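Local coordinates for putative polyketide synthase (Brevibacillus brevis, PDB 6HP2), which probably methylates a hydroxyl group of a carrier-bound polyketide intermediate, this chain being the S-adenosylmethionine-dependent O-methyltransferase domain of a multienzyme probably involved in bacillaene synthesis, at residues A[102-107]-A[124-129]; A[44-49]-A[168-173]; A[223-228]-A[305-310]. All blocks are in the same frame, centred on the assembly; numbering follows the deposited sequence.

Contact 1: residues A[102-107]-A[124-129]; sequences FGCGHG and GFTITK. With SAH (S-adenosyl-L-homocysteine), chain B.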
loop_
_atom_site.group_PDB
_atom_site.type_symbol
_atom_site.label_atom_id
_atom_site.label_comp_id
_atom_site.label_asym_id
_atom_site.label_seq_id
_atom_site.Cartn_x
_atom_site.Cartn_y
_atom_site.Cartn_z
ATOM N N PHE A 102 -1.143 2.948 8.883
ATOM C CA PHE A 102 -2.490 2.784 9.438
ATOM C C PHE A 102 -3.149 1.443 9.080
ATOM O O PHE A 102 -4.321 1.252 9.395
ATOM C CB PHE A 102 -3.402 3.935 9.083
ATOM C CG PHE A 102 -3.651 4.148 7.633
ATOM C CD1 PHE A 102 -4.677 3.468 6.997
ATOM C CD2 PHE A 102 -2.990 5.175 6.959
ATOM C CE1 PHE A 102 -5.014 3.715 5.659
ATOM C CE2 PHE A 102 -3.317 5.472 5.627
ATOM C CZ PHE A 102 -4.344 4.713 4.949
ATOM N N GLY A 103 -2.421 0.536 8.441
ATOM C CA GLY A 103 -2.839 -0.872 8.237
ATOM C C GLY A 103 -1.571 -1.684 8.057
ATOM O O GLY A 103 -1.170 -2.019 6.925
ATOM N N CYS A 104 -0.901 -2.024 9.173
ATOM C CA CYS A 104 0.517 -2.336 9.055
ATOM C C CYS A 104 0.847 -3.833 8.835
ATOM O O CYS A 104 2.041 -4.177 8.833
ATOM C CB CYS A 104 1.250 -1.822 10.303
ATOM S SG CYS A 104 0.613 -2.582 11.895
ATOM N N GLY A 105 -0.125 -4.690 8.530
ATOM C CA GLY A 105 0.200 -6.060 8.189
ATOM C C GLY A 105 0.979 -6.735 9.340
ATOM O O GLY A 105 0.602 -6.675 10.498
ATOM N N HIS A 106 2.083 -7.370 9.004
ATOM C CA HIS A 106 2.964 -7.969 9.995
ATOM C C HIS A 106 3.974 -7.001 10.571
ATOM O O HIS A 106 4.947 -7.460 11.184
ATOM C CB HIS A 106 3.714 -9.131 9.382
ATOM C CG HIS A 106 2.828 -10.291 8.996
ATOM N ND1 HIS A 106 3.196 -11.231 8.054
ATOM C CD2 HIS A 106 1.582 -10.637 9.398
ATOM C CE1 HIS A 106 2.217 -12.105 7.891
ATOM N NE2 HIS A 106 1.226 -11.775 8.704
ATOM N N GLY A 107 3.813 -5.694 10.320
ATOM C CA GLY A 107 4.689 -4.679 10.926
ATOM C C GLY A 107 6.002 -4.438 10.241
ATOM O O GLY A 107 6.856 -3.677 10.764
ATOM N N GLY A 124 2.206 1.636 14.233
ATOM C CA GLY A 124 1.284 0.918 13.351
ATOM C C GLY A 124 -0.055 0.620 13.999
ATOM O O GLY A 124 -0.149 0.400 15.209
ATOM N N PHE A 125 -1.112 0.649 13.172
ATOM C CA PHE A 125 -2.437 0.180 13.517
ATOM C C PHE A 125 -2.691 -1.029 12.610
ATOM O O PHE A 125 -2.448 -0.958 11.390
ATOM C CB PHE A 125 -3.542 1.195 13.259
ATOM C CG PHE A 125 -3.832 2.156 14.367
ATOM C CD1 PHE A 125 -2.897 2.480 15.326
ATOM C CD2 PHE A 125 -5.109 2.712 14.470
ATOM C CE1 PHE A 125 -3.189 3.322 16.302
ATOM C CE2 PHE A 125 -5.402 3.592 15.470
ATOM C CZ PHE A 125 -4.437 3.884 16.397
ATOM N N THR A 126 -3.190 -2.123 13.199
ATOM C CA THR A 126 -3.786 -3.189 12.421
ATOM C C THR A 126 -5.003 -3.715 13.148
ATOM O O THR A 126 -4.989 -3.878 14.369
ATOM C CB THR A 126 -2.835 -4.338 12.138
ATOM O OG1 THR A 126 -3.558 -5.346 11.405
ATOM C CG2 THR A 126 -2.208 -4.918 13.414
ATOM N N ILE A 127 -6.089 -3.933 12.401
ATOM C CA ILE A 127 -7.327 -4.383 13.034
ATOM C C ILE A 127 -7.319 -5.863 13.352
ATOM O O ILE A 127 -8.209 -6.333 14.074
ATOM C CB ILE A 127 -8.529 -4.040 12.134
ATOM C CG1 ILE A 127 -9.808 -4.059 12.947
ATOM C CG2 ILE A 127 -8.578 -4.982 10.922
ATOM C CD1 ILE A 127 -10.915 -3.289 12.316
ATOM N N THR A 128 -6.331 -6.600 12.861
ATOM C CA THR A 128 -6.193 -8.041 13.104
ATOM C C THR A 128 -5.322 -8.262 14.337
ATOM O O THR A 128 -4.122 -7.961 14.335
ATOM C CB THR A 128 -5.576 -8.707 11.872
ATOM O OG1 THR A 128 -6.250 -8.246 10.684
ATOM C CG2 THR A 128 -5.649 -10.225 11.972
ATOM N N LYS A 129 -5.929 -8.783 15.398
ATOM C CA LYS A 129 -5.205 -9.005 16.640
ATOM C C LYS A 129 -3.948 -9.824 16.420
ATOM O O LYS A 129 -2.885 -9.455 16.922
ATOM C CB LYS A 129 -6.117 -9.690 17.650
ATOM C CG LYS A 129 -5.612 -9.672 19.079
ATOM C CD LYS A 129 -6.738 -10.058 20.050
ATOM C CE LYS A 129 -6.373 -9.767 21.500
ATOM N NZ LYS A 129 -5.438 -10.781 22.055
HETATM N N SAH B . 0.450 -2.664 4.654
HETATM C CA SAH B . 0.777 -4.057 4.939
HETATM C CB SAH B . -0.469 -4.927 5.054
HETATM C CG SAH B . -1.493 -4.764 3.945
HETATM S SD SAH B . -2.815 -6.001 4.095
HETATM C C SAH B . 1.695 -4.548 3.847
HETATM O O SAH B . 2.140 -5.695 3.875
HETATM O OXT SAH B . 2.006 -3.785 2.938
HETATM C "C5'" SAH B . -4.096 -4.906 4.750
HETATM C "C4'" SAH B . -3.802 -4.460 6.181
HETATM O "O4'" SAH B . -4.790 -3.476 6.562
HETATM C "C3'" SAH B . -4.012 -5.625 7.203
HETATM O "O3'" SAH B . -2.916 -5.503 8.124
HETATM C "C2'" SAH B . -5.342 -5.346 7.900
HETATM O "O2'" SAH B . -5.433 -5.801 9.217
HETATM C "C1'" SAH B . -5.365 -3.803 7.820
HETATM N N9 SAH B . -6.675 -3.171 7.962
HETATM C C8 SAH B . -7.799 -3.370 7.211
HETATM N N7 SAH B . -8.759 -2.611 7.749
HETATM C C5 SAH B . -8.244 -1.899 8.779
HETATM C C6 SAH B . -8.770 -0.979 9.677
HETATM N N6 SAH B . -10.024 -0.531 9.640
HETATM N N1 SAH B . -7.948 -0.426 10.614
HETATM C C2 SAH B . -6.636 -0.842 10.748
HETATM N N3 SAH B . -6.138 -1.776 9.876
HETATM C C4 SAH B . -6.938 -2.318 8.949
#
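With SG of Cys104 set between its own backbone N and carbonyl carbon (chi1 60°), the sulfur lies along strand 121-126, 3.8 Å from CA of Gly124 and 3.9 Å from CB of Thr126. In Thr126, OG1 stands opposite the backbone N (chi1 178°) and faces the ribose of S-adenosyl-L-homocysteine, 2.9 Å from O2'; it is hydrogen-bonded to Gln131 and, weakly, to Thr128 N. The backbones are joined by a bond of 2.9 Å from Cys104 N to Phe125 O, bent to 143° at the hydrogen, its donor tilted from the carbonyl plane. This is the glycine-rich loop after the first strand of the Rossmann-like methyltransferase fold, set beside the end of the second strand. Residues Cys104 to Gly107 form a type II' turn leading into helix 108-116. Lacking a beta carbon, Gly103 lets O4' of the ligand come close, and Gly105 its CB. Gly103 O accepts a bond of 2.9 Å from the ligand amino N, and Gly105 N makes a weak one to O3'. On the neighbouring hydroxyl, O2', Thr128 OG1 makes a hydrogen bond of 3.0 Å, while Ile127 packs its side chain against the adenine.

Contact 2: residues A[44-49]-A[168-173]; sequences YLTVCP and VGIEVS. With SAH (S-adenosyl-L-homocysteine), chain B.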
loop_
_atom_site.group_PDB
_atom_site.type_symbol
_atom_site.label_atom_id
_atom_site.label_comp_id
_atom_site.label_asym_id
_atom_site.label_seq_id
_atom_site.Cartn_x
_atom_site.Cartn_y
_atom_site.Cartn_z
ATOM N N TYR A 44 5.516 -9.110 3.228
ATOM C CA TYR A 44 4.580 -8.121 2.720
ATOM C C TYR A 44 3.338 -8.843 2.255
ATOM O O TYR A 44 3.446 -9.891 1.634
ATOM C CB TYR A 44 5.191 -7.342 1.571
ATOM C CG TYR A 44 6.482 -6.632 1.940
ATOM C CD1 TYR A 44 6.487 -5.485 2.735
ATOM C CD2 TYR A 44 7.681 -7.076 1.404
ATOM C CE1 TYR A 44 7.693 -4.842 3.047
ATOM C CE2 TYR A 44 8.865 -6.464 1.685
ATOM C CZ TYR A 44 8.881 -5.346 2.509
ATOM O OH TYR A 44 10.058 -4.731 2.785
ATOM N N LEU A 45 2.164 -8.277 2.564
ATOM C CA LEU A 45 0.878 -8.879 2.205
ATOM C C LEU A 45 0.239 -8.187 1.001
ATOM O O LEU A 45 -0.973 -7.980 0.957
ATOM C CB LEU A 45 -0.067 -8.832 3.393
ATOM C CG LEU A 45 0.504 -9.391 4.727
ATOM C CD1 LEU A 45 -0.536 -9.248 5.817
ATOM C CD2 LEU A 45 0.957 -10.807 4.532
ATOM N N THR A 46 1.024 -7.843 0.003
ATOM C CA THR A 46 0.531 -7.125 -1.180
ATOM C C THR A 46 0.965 -7.827 -2.467
ATOM O O THR A 46 1.897 -8.632 -2.481
ATOM C CB THR A 46 1.104 -5.702 -1.194
ATOM O OG1 THR A 46 2.534 -5.801 -1.241
ATOM C CG2 THR A 46 0.714 -4.951 0.097
ATOM N N VAL A 47 0.315 -7.483 -3.564
ATOM C CA VAL A 47 0.782 -7.895 -4.878
ATOM C C VAL A 47 2.003 -7.047 -5.210
ATOM O O VAL A 47 2.452 -6.237 -4.391
ATOM C CB VAL A 47 -0.358 -7.758 -5.903
ATOM C CG1 VAL A 47 -1.481 -8.707 -5.503
ATOM C CG2 VAL A 47 -0.848 -6.303 -5.937
ATOM N N CYS A 48 2.579 -7.266 -6.378
ATOM C CA CYS A 48 3.867 -6.689 -6.733
ATOM C C CYS A 48 3.887 -6.518 -8.236
ATOM O O CYS A 48 3.183 -7.236 -8.957
ATOM C CB CYS A 48 5.040 -7.583 -6.284
ATOM S SG CYS A 48 5.221 -9.181 -7.170
ATOM N N PRO A 49 4.697 -5.577 -8.746
ATOM C CA PRO A 49 4.723 -5.301 -10.182
ATOM C C PRO A 49 5.786 -6.034 -11.001
ATOM O O PRO A 49 6.945 -5.990 -10.612
ATOM C CB PRO A 49 5.107 -3.828 -10.201
ATOM C CG PRO A 49 6.106 -3.749 -9.114
ATOM C CD PRO A 49 5.488 -4.574 -8.021
ATOM N N VAL A 168 1.296 6.227 6.168
ATOM C CA VAL A 168 1.502 5.234 5.138
ATOM C C VAL A 168 0.317 4.285 5.168
ATOM O O VAL A 168 -0.030 3.757 6.242
ATOM C CB VAL A 168 2.833 4.491 5.353
ATOM C CG1 VAL A 168 2.958 3.365 4.321
ATOM C CG2 VAL A 168 3.964 5.424 5.247
ATOM N N GLY A 169 -0.319 4.087 3.999
ATOM C CA GLY A 169 -1.344 3.042 3.876
ATOM C C GLY A 169 -1.162 2.214 2.628
ATOM O O GLY A 169 -1.622 2.607 1.534
ATOM N N ILE A 170 -0.477 1.083 2.739
ATOM C CA ILE A 170 -0.234 0.251 1.567
ATOM C C ILE A 170 -1.319 -0.827 1.459
ATOM O O ILE A 170 -1.395 -1.699 2.326
ATOM C CB ILE A 170 1.148 -0.417 1.655
ATOM C CG1 ILE A 170 2.244 0.652 1.646
ATOM C CG2 ILE A 170 1.346 -1.391 0.506
ATOM C CD1 ILE A 170 3.624 0.122 1.967
ATOM N N GLU A 171 -2.161 -0.760 0.416
ATOM C CA GLU A 171 -3.261 -1.711 0.189
ATOM C C GLU A 171 -4.177 -1.822 1.405
ATOM O O GLU A 171 -4.571 -2.922 1.785
ATOM C CB GLU A 171 -2.756 -3.103 -0.222
ATOM C CG GLU A 171 -2.091 -3.161 -1.585
ATOM C CD GLU A 171 -1.952 -4.583 -2.093
ATOM O OE1 GLU A 171 -2.619 -5.478 -1.536
ATOM O OE2 GLU A 171 -1.182 -4.806 -3.049
ATOM N N VAL A 172 -4.506 -0.693 2.025
ATOM C CA VAL A 172 -5.337 -0.732 3.216
ATOM C C VAL A 172 -6.702 -0.048 3.200
ATOM O O VAL A 172 -7.624 -0.541 3.846
ATOM C CB VAL A 172 -4.573 -0.108 4.404
ATOM C CG1 VAL A 172 -5.493 0.062 5.602
ATOM C CG2 VAL A 172 -3.359 -0.948 4.765
ATOM N N SER A 173 -6.875 1.049 2.468
ATOM C CA SER A 173 -8.154 1.743 2.594
ATOM C C SER A 173 -9.300 1.048 1.870
ATOM O O SER A 173 -10.462 1.261 2.270
ATOM C CB SER A 173 -8.062 3.215 2.131
ATOM O OG SER A 173 -8.246 3.293 0.797
HETATM N N SAH B . 0.450 -2.664 4.654
HETATM C CA SAH B . 0.777 -4.057 4.939
HETATM C CB SAH B . -0.469 -4.927 5.054
HETATM C CG SAH B . -1.493 -4.764 3.945
HETATM S SD SAH B . -2.815 -6.001 4.095
HETATM C C SAH B . 1.695 -4.548 3.847
HETATM O O SAH B . 2.140 -5.695 3.875
HETATM O OXT SAH B . 2.006 -3.785 2.938
HETATM C "C5'" SAH B . -4.096 -4.906 4.750
HETATM C "C4'" SAH B . -3.802 -4.460 6.181
HETATM O "O4'" SAH B . -4.790 -3.476 6.562
HETATM C "C3'" SAH B . -4.012 -5.625 7.203
HETATM O "O3'" SAH B . -2.916 -5.503 8.124
HETATM C "C2'" SAH B . -5.342 -5.346 7.900
HETATM O "O2'" SAH B . -5.433 -5.801 9.217
HETATM C "C1'" SAH B . -5.365 -3.803 7.820
HETATM N N9 SAH B . -6.675 -3.171 7.962
HETATM C C8 SAH B . -7.799 -3.370 7.211
HETATM N N7 SAH B . -8.759 -2.611 7.749
HETATM C C5 SAH B . -8.244 -1.899 8.779
HETATM C C6 SAH B . -8.770 -0.979 9.677
HETATM N N6 SAH B . -10.024 -0.531 9.640
HETATM N N1 SAH B . -7.948 -0.426 10.614
HETATM C C2 SAH B . -6.636 -0.842 10.748
HETATM N N3 SAH B . -6.138 -1.776 9.876
HETATM C C4 SAH B . -6.938 -2.318 8.949
#
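OE2 of Glu171 is gripped by two partners: the backbone N of Val47, at 3.1 Å, and the hydroxyl of Tyr286 from strand 284-293. Val47 N comes in on the syn side of the carboxylate, 23° out of its plane, with an N-H...O angle of 141°. The Glu171 chain is extended beyond CG, which carries the carboxylate slantwise across Thr46, whose CB lies 3.1 Å from OE2. The Thr46 methyl CG2 wedges between Glu171 and the ligand, touching CG2 of Ile170 at 3.6 Å; the other branch, OG1, hydrogen-bonds Val47 O, with a weak bond from Arg84 NH1. In the Rossmann-like methyltransferase fold, segment 168-173 is the end of the fourth strand of the sheet and the turn after it, while 44-49 belongs to the N-terminal part of the modelled chain, which lines the site beside the ligand. Both segments hold the homocysteine end of S-adenosyl-L-homocysteine (SAH). Leu45 N gives carboxylate atom O of SAH a nearly straight bond of 2.9 Å (176°), and Ile170 O receives the amino N of SAH at 3.1 Å. Val172, just beyond Glu171, sets CG2 3.4 Å from the ribose oxygen O4'.

Contact 3: residues A[223-228]-A[305-310]; sequences EWIELL and WNASKL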
loop_
_atom_site.group_PDB
_atom_site.type_symbol
_atom_site.label_atom_id
_atom_site.label_comp_id
_atom_site.label_asym_id
_atom_site.label_seq_id
_atom_site.Cartn_x
_atom_site.Cartn_y
_atom_site.Cartn_z
ATOM N N GLU A 223 -14.947 10.176 -6.710
ATOM C CA GLU A 223 -15.051 10.056 -5.264
ATOM C C GLU A 223 -13.689 10.276 -4.597
ATOM O O GLU A 223 -13.618 10.844 -3.510
ATOM C CB GLU A 223 -15.659 8.678 -4.870
ATOM C CG GLU A 223 -17.107 8.536 -5.199
ATOM C CD GLU A 223 -17.655 7.123 -4.936
ATOM O OE1 GLU A 223 -16.893 6.144 -5.059
ATOM O OE2 GLU A 223 -18.843 7.014 -4.603
ATOM N N TRP A 224 -12.597 9.830 -5.227
ATOM C CA TRP A 224 -11.272 10.052 -4.663
ATOM C C TRP A 224 -10.904 11.524 -4.665
ATOM O O TRP A 224 -10.377 12.052 -3.678
ATOM C CB TRP A 224 -10.232 9.261 -5.472
ATOM C CG TRP A 224 -9.963 7.896 -4.973
ATOM C CD1 TRP A 224 -10.237 6.727 -5.591
ATOM C CD2 TRP A 224 -9.204 7.559 -3.805
ATOM N NE1 TRP A 224 -9.736 5.672 -4.861
ATOM C CE2 TRP A 224 -9.107 6.158 -3.753
ATOM C CE3 TRP A 224 -8.623 8.320 -2.783
ATOM C CZ2 TRP A 224 -8.475 5.470 -2.705
ATOM C CZ3 TRP A 224 -7.972 7.624 -1.732
ATOM C CH2 TRP A 224 -7.899 6.225 -1.726
ATOM N N ILE A 225 -11.232 12.213 -5.754
ATOM C CA ILE A 225 -11.003 13.644 -5.850
ATOM C C ILE A 225 -11.653 14.370 -4.682
ATOM O O ILE A 225 -11.034 15.213 -4.008
ATOM C CB ILE A 225 -11.544 14.154 -7.196
ATOM C CG1 ILE A 225 -10.665 13.632 -8.334
ATOM C CG2 ILE A 225 -11.714 15.731 -7.176
ATOM C CD1 ILE A 225 -11.287 13.924 -9.744
ATOM N N GLU A 226 -12.926 14.093 -4.467
ATOM C CA GLU A 226 -13.713 14.760 -3.435
ATOM C C GLU A 226 -13.385 14.295 -2.018
ATOM O O GLU A 226 -13.403 15.110 -1.078
ATOM C CB GLU A 226 -15.188 14.551 -3.745
ATOM C CG GLU A 226 -15.616 15.289 -5.028
ATOM C CD GLU A 226 -17.027 14.898 -5.519
ATOM O OE1 GLU A 226 -17.752 14.111 -4.858
ATOM O OE2 GLU A 226 -17.366 15.340 -6.623
ATOM N N LEU A 227 -13.109 13.005 -1.854
ATOM C CA LEU A 227 -12.749 12.481 -0.546
ATOM C C LEU A 227 -11.462 13.139 -0.051
ATOM O O LEU A 227 -11.377 13.602 1.088
ATOM C CB LEU A 227 -12.569 10.969 -0.620
ATOM C CG LEU A 227 -12.007 10.253 0.620
ATOM C CD1 LEU A 227 -12.992 10.417 1.772
ATOM C CD2 LEU A 227 -11.753 8.780 0.320
ATOM N N LEU A 228 -10.448 13.188 -0.906
ATOM C CA LEU A 228 -9.193 13.825 -0.531
ATOM C C LEU A 228 -9.387 15.314 -0.305
ATOM O O LEU A 228 -8.994 15.821 0.738
ATOM C CB LEU A 228 -8.122 13.588 -1.589
ATOM C CG LEU A 228 -7.766 12.147 -1.824
ATOM C CD1 LEU A 228 -6.729 12.053 -2.948
ATOM C CD2 LEU A 228 -7.208 11.469 -0.575
ATOM N N TRP A 305 -7.228 20.550 -8.632
ATOM C CA TRP A 305 -5.872 20.011 -8.643
ATOM C C TRP A 305 -5.896 18.488 -8.725
ATOM O O TRP A 305 -5.186 17.860 -9.531
ATOM C CB TRP A 305 -5.153 20.457 -7.383
ATOM C CG TRP A 305 -3.728 20.054 -7.344
ATOM C CD1 TRP A 305 -3.212 18.903 -6.868
ATOM C CD2 TRP A 305 -2.626 20.809 -7.886
ATOM N NE1 TRP A 305 -1.851 18.908 -7.027
ATOM C CE2 TRP A 305 -1.466 20.063 -7.662
ATOM C CE3 TRP A 305 -2.519 22.046 -8.544
ATOM C CZ2 TRP A 305 -0.194 20.509 -8.060
ATOM C CZ3 TRP A 305 -1.259 22.490 -8.934
ATOM C CH2 TRP A 305 -0.118 21.723 -8.691
ATOM N N ASN A 306 -6.705 17.862 -7.885
ATOM C CA ASN A 306 -6.734 16.398 -7.878
ATOM C C ASN A 306 -7.226 15.838 -9.206
ATOM O O ASN A 306 -6.709 14.816 -9.684
ATOM C CB ASN A 306 -7.584 15.934 -6.715
ATOM C CG ASN A 306 -6.914 16.210 -5.358
ATOM O OD1 ASN A 306 -5.695 16.430 -5.265
ATOM N ND2 ASN A 306 -7.717 16.218 -4.307
ATOM N N ALA A 307 -8.219 16.503 -9.827
ATOM C CA ALA A 307 -8.752 16.004 -11.078
ATOM C C ALA A 307 -7.688 16.054 -12.161
ATOM O O ALA A 307 -7.607 15.157 -13.000
ATOM C CB ALA A 307 -9.965 16.832 -11.496
ATOM N N SER A 308 -6.879 17.118 -12.170
ATOM C CA SER A 308 -5.804 17.260 -13.146
ATOM C C SER A 308 -4.745 16.170 -12.973
ATOM O O SER A 308 -4.230 15.604 -13.950
ATOM C CB SER A 308 -5.165 18.665 -12.989
ATOM O OG SER A 308 -4.036 18.808 -13.814
ATOM N N LYS A 309 -4.353 15.900 -11.734
ATOM C CA LYS A 309 -3.405 14.826 -11.515
ATOM C C LYS A 309 -3.964 13.482 -11.978
ATOM O O LYS A 309 -3.238 12.664 -12.557
ATOM C CB LYS A 309 -3.055 14.755 -10.020
ATOM C CG LYS A 309 -2.273 16.014 -9.555
ATOM C CD LYS A 309 -0.835 15.920 -10.052
ATOM C CE LYS A 309 -0.048 17.165 -9.639
ATOM N NZ LYS A 309 1.401 16.937 -9.861
ATOM N N LEU A 310 -5.230 13.210 -11.674
ATOM C CA LEU A 310 -5.797 11.908 -12.038
ATOM C C LEU A 310 -6.057 11.766 -13.540
ATOM O O LEU A 310 -6.202 10.631 -14.022
ATOM C CB LEU A 310 -7.072 11.679 -11.260
ATOM C CG LEU A 310 -6.860 11.340 -9.774
ATOM C CD1 LEU A 310 -8.067 11.429 -8.943
ATOM C CD2 LEU A 310 -6.287 9.965 -9.603
#
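Ile225 and Asn306 carry most of this contact, their CA atoms 5.5 Å apart where helices 221-230 and 299-310 come nearest; Leu310, Ala307 and Leu228 add to it. Ile225 places CG1 opposite its carbonyl carbon (chi1 -70°), which sends CD1 across to helix 299-310 at Ala307. There CD1 rests on Ala307, 3.5 Å from its CA and 3.6 Å from its CB. Slightly nearer the backbone, CG1 of Ile225 meets CD1 of Leu310 at 3.5 Å, closer than carbons usually pack, and the two side chains run past one another, pointing opposite ways. CG2 of Ile225 lies 4.2 Å from CB of Asn306. The amide of Asn306 serves both helix and sheet. ND2 gives a weak hydrogen bond of 3.5 Å to Ile225 O, almost straight at 162°, and lies 3.8 Å from CB of Leu228. Its stronger ties run to strand 233-240: OD1 accepts from Ile235 N and ND2 also reaches Leu233 O, so a buried polar amide is satisfied at the start of that strand. Leu228 on Ile235 and Leu310 on Ile202 carry the apolar layer to the sheet; Leu228 also touches Phe183 of helix 179-188. The axes of segments 223-228 and 305-310 approach to 9.2 Å and run roughly antiparallel, at 142°. Away from the ligand site, this is helix-on-helix packing on one face of the mixed sheet of a Rossmann-like methyltransferase, helix 299-310 following the last long strand.

Overall arrangement
Contact 1 and contact 2 lie side by side at the C-terminal ends of the parallel strands, their centres about 12 Å apart, and touch directly: Phe102 N, just past the end of strand 98-101, probably hydrogen-bonds Val168 O of the adjacent strand 164-170. Both touch S-adenosyl-L-homocysteine, contact 1 chiefly at the ribose and adenine and contact 2 at the homocysteine. Along the chain contact 1 is nested inside the loop that contact 2 closes, and contact 3 follows both. Contact 3 sits about 21 Å from contact 2 and 27 Å from contact 1, centre to centre, yet CH2 of Trp224 packs against Ser173 OG at 3.9 Å. Contact 3 thus meets contact 2 at the turn after strand 164-170 and stays about 8 Å from contact 1 at the nearest atoms.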